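Local coordinates for protein polymerase X (PDB 2W9M) that probably catalyses template-directed DNA synthesis from deoxyribonucleoside triphosphates as a family X polymerase in DNA repair, and carries a zinc-binding PHP domain, at residues 330-335 and 485-490; 513-516 and 522-525. One frame throughout, in Å; residues are numbered along the deposited sequence.

Contact 1: residues 330-335 and 485-490; sequences MIHTHS and VVEINA. With ZN (zinc ion), chain D.
The imidazole of H332 is held between a zinc ion and the carboxylate of E487. Its CB already lies 3.8 Å from E487 OE1, and CG comes slightly nearer to the same oxygen. With CG anti to the backbone N (chi1 -172°), the ring swings toward 485-490 and presents its ND1 edge to the glutamate. There ND1 donates a hydrogen bond of 2.7 Å to E487 OE1, bent to 155° at the hydrogen and received by the syn lone pair. The carboxylate comes to the edge of the imidazole, the two planes 15° apart and nearly coplanar. Next round the ring, CE1 sits 3.5 Å from E487 OE2, and N489 ND2 approaches it obliquely at 4.0 Å. The tip, NE2, binds zinc at 2.3 Å. H332 and H334 form the His-X-His pair on the first strand of the PHP domain and the turn after it; the parallel strands of this domain build a distorted beta/alpha barrel with its metals at their C-terminal ends. The chain turns a corner at H332, and H334 NE2 reaches the same zinc; E401 and D516 complete the site. E487 belongs to the second shell: together with the metal bond on NE2, its bond to ND1 fixes the rotation of the ring, and it would be expected to polarise the imidazole toward the metal. The glutamate is itself anchored. N514 bonds to OE1, the backbone N of H456 bonds to OE2, and N489 ND2 also donates to E487 OE2 over 2.8 Å, meeting that oxygen from above the carboxylate plane.

Contact 2: residues 513-516 and 522-525; sequences INTD and GLRD. With ZN (zinc ion), chain D.
T515 packs against the 3-10 turn of 522-524, inside the loop that leads from the last strand of the PHP barrel, 511-514, to helix 526-535. The close side of this contact is made by one small side chain lying over backbone carbonyls. T515 CB rests 3.5 Å from G522 O, and CG2 is 3.7 Å from L523 O, so the methyl lies alongside two successive carbonyl oxygens. G522 O also receives the backbone bond from D525 N that closes the turn. With T515 OG1 between its own backbone N and carbonyl carbon (chi1 59°), the hydroxyl oxygen comes beside L523, whose CD2 is 3.8 Å from it, and takes a weak hydrogen bond from A517 N. The leucine starts out pointing away from 513-516, and only this methyl branch bends back; its side chain also packs on A350 and T351 of helix 344-353. No direct hydrogen bond joins the two segments. Beside this packing the contact is looser, and a water fills in: it donates to T515 O at 3.2 Å and to D525 OD1 at a short 2.5 Å, bridging the two segments where their own atoms do not meet. D525 OD1 has a second partner in R164 of helix 163-176, with which it forms a salt bridge, while R524 extends from the turn into solvent. Beyond T515 the chain takes D516 away from the turn and toward the metal. A chi1 of -158° turns the carboxylate of D516 to the zinc; N489 ND2 donates a hydrogen bond to OD2. D516 OD1 is the oxygen bound to zinc, at 2.4 Å, whereas OD2 stands 3.0 Å from the ion.

Overall arrangement
From the N terminus, the chain enters the PHP barrel at strand 329-333 and runs through the parallel strands up to 453-454 before 485-490 returns to the start; contact 1 thus closes a loop of 149 residues between the first and sixth strands. Contact 2 opens later and spans just five residues after the seventh strand, so the two follow in series, neither nested nor crossing. They join where strands 485-489 and 511-514 run side by side, A490 N lying 2.6 Å from N514 O in a probable hydrogen bond. N514 also packs on I331, a contact between the outermost strands 329-333 and 511-514, and both contacts converge on one zinc ion.

Contact 1: residues 330-335 and 485-490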
ATOM      1  N   MET A 330       7.968  11.632  -7.454  1.00 25.51           N
ATOM      2  CA  MET A 330       7.130  10.445  -7.293  1.00 28.01           C
ATOM      3  C   MET A 330       7.743   9.241  -8.000  1.00 29.70           C
ATOM      4  O   MET A 330       7.420   8.950  -9.152  1.00 26.57           O
ATOM      5  CB  MET A 330       5.718  10.712  -7.816  1.00 25.33           C
ATOM      6  CG  MET A 330       4.956  11.765  -7.021  1.00 41.84           C
ATOM      7  SD  MET A 330       4.145  11.108  -5.547  1.00 53.49           S
ATOM      8  CE  MET A 330       5.552  10.701  -4.512  1.00 34.05           C
ATOM      9  N   ILE A 331       8.630   8.537  -7.305  1.00 25.57           N
ATOM     10  CA  ILE A 331       9.382   7.458  -7.938  1.00 30.69           C
ATOM     11  C   ILE A 331       8.786   6.084  -7.657  1.00 35.08           C
ATOM     12  O   ILE A 331       7.886   5.939  -6.822  1.00 29.29           O
ATOM     13  CB  ILE A 331      10.872   7.474  -7.532  1.00 31.71           C
ATOM     14  CG1 ILE A 331      11.033   7.124  -6.051  1.00 25.04           C
ATOM     15  CG2 ILE A 331      11.500   8.828  -7.862  1.00 18.36           C
ATOM     16  CD1 ILE A 331      12.484   7.039  -5.598  1.00 22.83           C
ATOM     17  N   HIS A 332       9.300   5.086  -8.370  1.00 24.58           N
ATOM     18  CA  HIS A 332       8.788   3.724  -8.303  1.00 22.36           C
ATOM     19  C   HIS A 332       7.308   3.662  -8.690  1.00 23.16           C
ATOM     20  O   HIS A 332       6.447   3.379  -7.867  1.00 23.52           O
ATOM     21  CB  HIS A 332       9.035   3.120  -6.917  1.00 25.91           C
ATOM     22  CG  HIS A 332       8.714   1.665  -6.834  1.00 25.28           C
ATOM     23  ND1 HIS A 332       8.611   0.991  -5.631  1.00 25.40           N
ATOM     24  CD2 HIS A 332       8.451   0.752  -7.795  1.00 28.32           C
ATOM     25  CE1 HIS A 332       8.312  -0.271  -5.863  1.00 27.58           C
ATOM     26  NE2 HIS A 332       8.208  -0.446  -7.171  1.00 28.78           N
ATOM     27  N   THR A 333       7.031   3.940  -9.959  1.00 27.68           N
ATOM     28  CA  THR A 333       5.683   3.843 -10.499  1.00 20.69           C
ATOM     29  C   THR A 333       5.697   2.853 -11.661  1.00 32.20           C
ATOM     30  O   THR A 333       6.749   2.601 -12.248  1.00 31.02           O
ATOM     31  CB  THR A 333       5.191   5.200 -11.010  1.00 21.12           C
ATOM     32  OG1 THR A 333       6.048   5.643 -12.069  1.00 32.76           O
ATOM     33  CG2 THR A 333       5.202   6.236  -9.893  1.00 26.80           C
ATOM     34  N   HIS A 334       4.541   2.284 -11.990  1.00 29.42           N
ATOM     35  CA  HIS A 334       4.464   1.311 -13.078  1.00 26.98           C
ATOM     36  C   HIS A 334       3.588   1.801 -14.224  1.00 31.54           C
ATOM     37  O   HIS A 334       2.652   2.570 -14.019  1.00 38.40           O
ATOM     38  CB  HIS A 334       3.976  -0.047 -12.565  1.00 23.19           C
ATOM     39  CG  HIS A 334       4.934  -0.710 -11.627  1.00 26.60           C
ATOM     40  ND1 HIS A 334       5.778  -1.725 -12.016  1.00 29.15           N
ATOM     41  CD2 HIS A 334       5.191  -0.487 -10.314  1.00 24.18           C
ATOM     42  CE1 HIS A 334       6.514  -2.105 -10.986  1.00 32.39           C
ATOM     43  NE2 HIS A 334       6.175  -1.367  -9.942  1.00 27.39           N
ATOM     44  N   SER A 335       3.910   1.352 -15.433  1.00 22.94           N
ATOM     45  CA  SER A 335       3.196   1.773 -16.629  1.00 25.87           C
ATOM     46  C   SER A 335       2.713   0.572 -17.431  1.00 32.50           C
ATOM     47  O   SER A 335       2.922  -0.580 -17.048  1.00 28.47           O
ATOM     48  CB  SER A 335       4.106   2.624 -17.515  1.00 32.43           C
ATOM     49  OG  SER A 335       5.075   1.816 -18.170  1.00 25.02           O
ATOM     50  N   VAL A 485      19.096   3.783   0.005  1.00 25.15           N
ATOM     51  CA  VAL A 485      17.888   4.257   0.676  1.00 21.80           C
ATOM     52  C   VAL A 485      16.810   3.182   0.716  1.00 24.87           C
ATOM     53  O   VAL A 485      16.644   2.427  -0.235  1.00 27.54           O
ATOM     54  CB  VAL A 485      17.358   5.582   0.066  1.00 23.47           C
ATOM     55  CG1 VAL A 485      18.159   5.969  -1.153  1.00 21.98           C
ATOM     56  CG2 VAL A 485      15.876   5.490  -0.245  1.00 20.56           C
ATOM     57  N   VAL A 486      16.102   3.099   1.838  1.00 22.09           N
ATOM     58  CA  VAL A 486      15.102   2.062   2.035  1.00 21.60           C
ATOM     59  C   VAL A 486      13.700   2.627   1.829  1.00 22.23           C
ATOM     60  O   VAL A 486      13.392   3.735   2.271  1.00 22.47           O
ATOM     61  CB  VAL A 486      15.245   1.383   3.420  1.00 16.07           C
ATOM     62  CG1 VAL A 486      15.580   2.400   4.476  1.00 26.67           C
ATOM     63  CG2 VAL A 486      13.978   0.623   3.785  1.00 17.70           C
ATOM     64  N   GLU A 487      12.859   1.868   1.137  1.00 18.90           N
ATOM     65  CA  GLU A 487      11.553   2.360   0.728  1.00 18.84           C
ATOM     66  C   GLU A 487      10.495   2.163   1.804  1.00 24.00           C
ATOM     67  O   GLU A 487      10.449   1.129   2.468  1.00 20.75           O
ATOM     68  CB  GLU A 487      11.119   1.671  -0.571  1.00 19.08           C
ATOM     69  CG  GLU A 487       9.646   1.834  -0.936  1.00 26.17           C
ATOM     70  CD  GLU A 487       9.321   1.256  -2.310  1.00 35.73           C
ATOM     71  OE1 GLU A 487       9.663   1.908  -3.320  1.00 32.68           O
ATOM     72  OE2 GLU A 487       8.728   0.153  -2.385  1.00 27.48           O
ATOM     73  N   ILE A 488       9.661   3.177   1.982  1.00 22.11           N
ATOM     74  CA  ILE A 488       8.428   3.032   2.734  1.00 19.41           C
ATOM     75  C   ILE A 488       7.311   3.014   1.703  1.00 21.38           C
ATOM     76  O   ILE A 488       6.860   4.059   1.236  1.00 19.76           O
ATOM     77  CB  ILE A 488       8.216   4.186   3.727  1.00 20.79           C
ATOM     78  CG1 ILE A 488       9.308   4.176   4.800  1.00 26.10           C
ATOM     79  CG2 ILE A 488       6.839   4.094   4.364  1.00 17.66           C
ATOM     80  CD1 ILE A 488       9.234   5.354   5.744  1.00 25.52           C
ATOM     81  N   ASN A 489       6.891   1.812   1.326  1.00 30.41           N
ATOM     82  CA  ASN A 489       5.934   1.643   0.246  1.00 16.75           C
ATOM     83  C   ASN A 489       4.565   2.139   0.673  1.00 20.21           C
ATOM     84  O   ASN A 489       3.953   1.598   1.594  1.00 28.36           O
ATOM     85  CB  ASN A 489       5.888   0.179  -0.196  1.00 22.10           C
ATOM     86  CG  ASN A 489       5.245  -0.001  -1.553  1.00 24.96           C
ATOM     87  OD1 ASN A 489       4.055   0.250  -1.726  1.00 24.57           O
ATOM     88  ND2 ASN A 489       6.032  -0.442  -2.526  1.00 26.34           N
ATOM     89  N   ALA A 490       4.097   3.185   0.003  1.00 21.33           N
ATOM     90  CA  ALA A 490       2.859   3.856   0.380  1.00 24.37           C
ATOM     91  C   ALA A 490       1.587   3.093   0.004  1.00 30.37           C
ATOM     92  O   ALA A 490       0.504   3.439   0.472  1.00 29.37           O
ATOM     93  CB  ALA A 490       2.825   5.269  -0.197  1.00 17.96           C
TER
HETATM   94 ZN    ZN D1566       6.751  -2.052  -7.830  1.00 24.88          ZN

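Contact 2: residues 513-516 and 522-525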
ATOM      1  N   ILE A 513       9.482   7.588   0.328  1.00 18.84           N
ATOM      2  CA  ILE A 513       8.053   7.310   0.378  1.00 23.96           C
ATOM      3  C   ILE A 513       7.517   7.142  -1.038  1.00 20.28           C
ATOM      4  O   ILE A 513       7.240   8.121  -1.727  1.00 34.37           O
ATOM      5  CB  ILE A 513       7.278   8.417   1.118  1.00 20.92           C
ATOM      6  CG1 ILE A 513       7.892   8.662   2.496  1.00 23.14           C
ATOM      7  CG2 ILE A 513       5.814   8.039   1.274  1.00 21.75           C
ATOM      8  CD1 ILE A 513       7.282   9.840   3.239  1.00 21.23           C
ATOM      9  N   ASN A 514       7.384   5.890  -1.464  1.00 25.77           N
ATOM     10  CA  ASN A 514       7.014   5.564  -2.841  1.00 20.02           C
ATOM     11  C   ASN A 514       5.643   4.900  -2.930  1.00 29.76           C
ATOM     12  O   ASN A 514       5.333   3.996  -2.155  1.00 32.73           O
ATOM     13  CB  ASN A 514       8.067   4.646  -3.468  1.00 20.88           C
ATOM     14  CG  ASN A 514       9.464   5.267  -3.472  1.00 36.33           C
ATOM     15  OD1 ASN A 514       9.629   6.468  -3.234  1.00 25.29           O
ATOM     16  ND2 ASN A 514      10.476   4.447  -3.747  1.00 20.43           N
ATOM     17  N   THR A 515       4.834   5.341  -3.886  1.00 19.69           N
ATOM     18  CA  THR A 515       3.461   4.867  -4.018  1.00 20.19           C
ATOM     19  C   THR A 515       3.360   3.485  -4.674  1.00 26.19           C
ATOM     20  O   THR A 515       2.405   2.741  -4.429  1.00 23.70           O
ATOM     21  CB  THR A 515       2.624   5.855  -4.842  1.00 23.13           C
ATOM     22  OG1 THR A 515       3.216   6.011  -6.141  1.00 24.29           O
ATOM     23  CG2 THR A 515       2.569   7.206  -4.158  1.00 18.62           C
ATOM     24  N   ASP A 516       4.340   3.146  -5.509  1.00 23.96           N
ATOM     25  CA  ASP A 516       4.289   1.909  -6.281  1.00 19.33           C
ATOM     26  C   ASP A 516       3.025   1.875  -7.137  1.00 18.93           C
ATOM     27  O   ASP A 516       2.423   0.818  -7.335  1.00 24.48           O
ATOM     28  CB  ASP A 516       4.338   0.693  -5.351  1.00 27.12           C
ATOM     29  CG  ASP A 516       4.811  -0.565  -6.058  1.00 25.58           C
ATOM     30  OD1 ASP A 516       4.978  -0.522  -7.292  1.00 29.02           O
ATOM     31  OD2 ASP A 516       5.016  -1.597  -5.382  1.00 33.35           O
ATOM     32  N   GLY A 522      -3.252   5.691  -8.279  1.00 24.27           N
ATOM     33  CA  GLY A 522      -2.360   5.086  -7.308  1.00 22.79           C
ATOM     34  C   GLY A 522      -1.392   6.090  -6.710  1.00 32.68           C
ATOM     35  O   GLY A 522      -0.813   5.854  -5.649  1.00 31.14           O
ATOM     36  N   LEU A 523      -1.221   7.218  -7.392  1.00 24.67           N
ATOM     37  CA  LEU A 523      -0.319   8.269  -6.931  1.00 30.51           C
ATOM     38  C   LEU A 523      -0.883   8.982  -5.707  1.00 23.27           C
ATOM     39  O   LEU A 523      -0.151   9.643  -4.972  1.00 39.01           O
ATOM     40  CB  LEU A 523      -0.047   9.276  -8.053  1.00 26.13           C
ATOM     41  CG  LEU A 523       0.675   8.725  -9.289  1.00 28.32           C
ATOM     42  CD1 LEU A 523       0.603   9.708 -10.447  1.00 28.49           C
ATOM     43  CD2 LEU A 523       2.122   8.378  -8.967  1.00 28.41           C
ATOM     44  N   ARG A 524      -2.186   8.837  -5.488  1.00 29.43           N
ATOM     45  CA  ARG A 524      -2.835   9.433  -4.323  1.00 35.09           C
ATOM     46  C   ARG A 524      -2.653   8.566  -3.074  1.00 31.02           C
ATOM     47  O   ARG A 524      -3.158   8.897  -2.003  1.00 32.63           O
ATOM     48  CB  ARG A 524      -4.330   9.671  -4.582  1.00 28.22           C
ATOM     49  CG  ARG A 524      -4.656  10.270  -5.939  1.00 35.09           C
ATOM     50  CD  ARG A 524      -6.027  10.931  -5.941  1.00 41.83           C
ATOM     51  NE  ARG A 524      -5.935  12.382  -5.777  1.00 81.66           N
ATOM     52  CZ  ARG A 524      -5.858  13.012  -4.606  1.00 89.11           C
ATOM     53  NH1 ARG A 524      -5.861  12.323  -3.472  1.00 79.47           N
ATOM     54  NH2 ARG A 524      -5.776  14.336  -4.569  1.00 72.76           N
ATOM     55  N   ASP A 525      -1.937   7.455  -3.217  1.00 28.12           N
ATOM     56  CA  ASP A 525      -1.644   6.592  -2.081  1.00 29.01           C
ATOM     57  C   ASP A 525      -0.548   7.197  -1.211  1.00 27.66           C
ATOM     58  O   ASP A 525      -0.384   6.814  -0.054  1.00 24.51           O
ATOM     59  CB  ASP A 525      -1.241   5.191  -2.547  1.00 24.41           C
ATOM     60  CG  ASP A 525      -2.426   4.373  -3.031  1.00 44.81           C
ATOM     61  OD1 ASP A 525      -2.221   3.214  -3.453  1.00 44.44           O
ATOM     62  OD2 ASP A 525      -3.565   4.891  -2.992  1.00 45.91           O
TER
HETATM   63 ZN    ZN D1566       6.751  -2.052  -7.830  1.00 24.88          ZN
HETATM   64  O   HOH W   1      -0.642   2.273  -5.160  1.00 31.66           O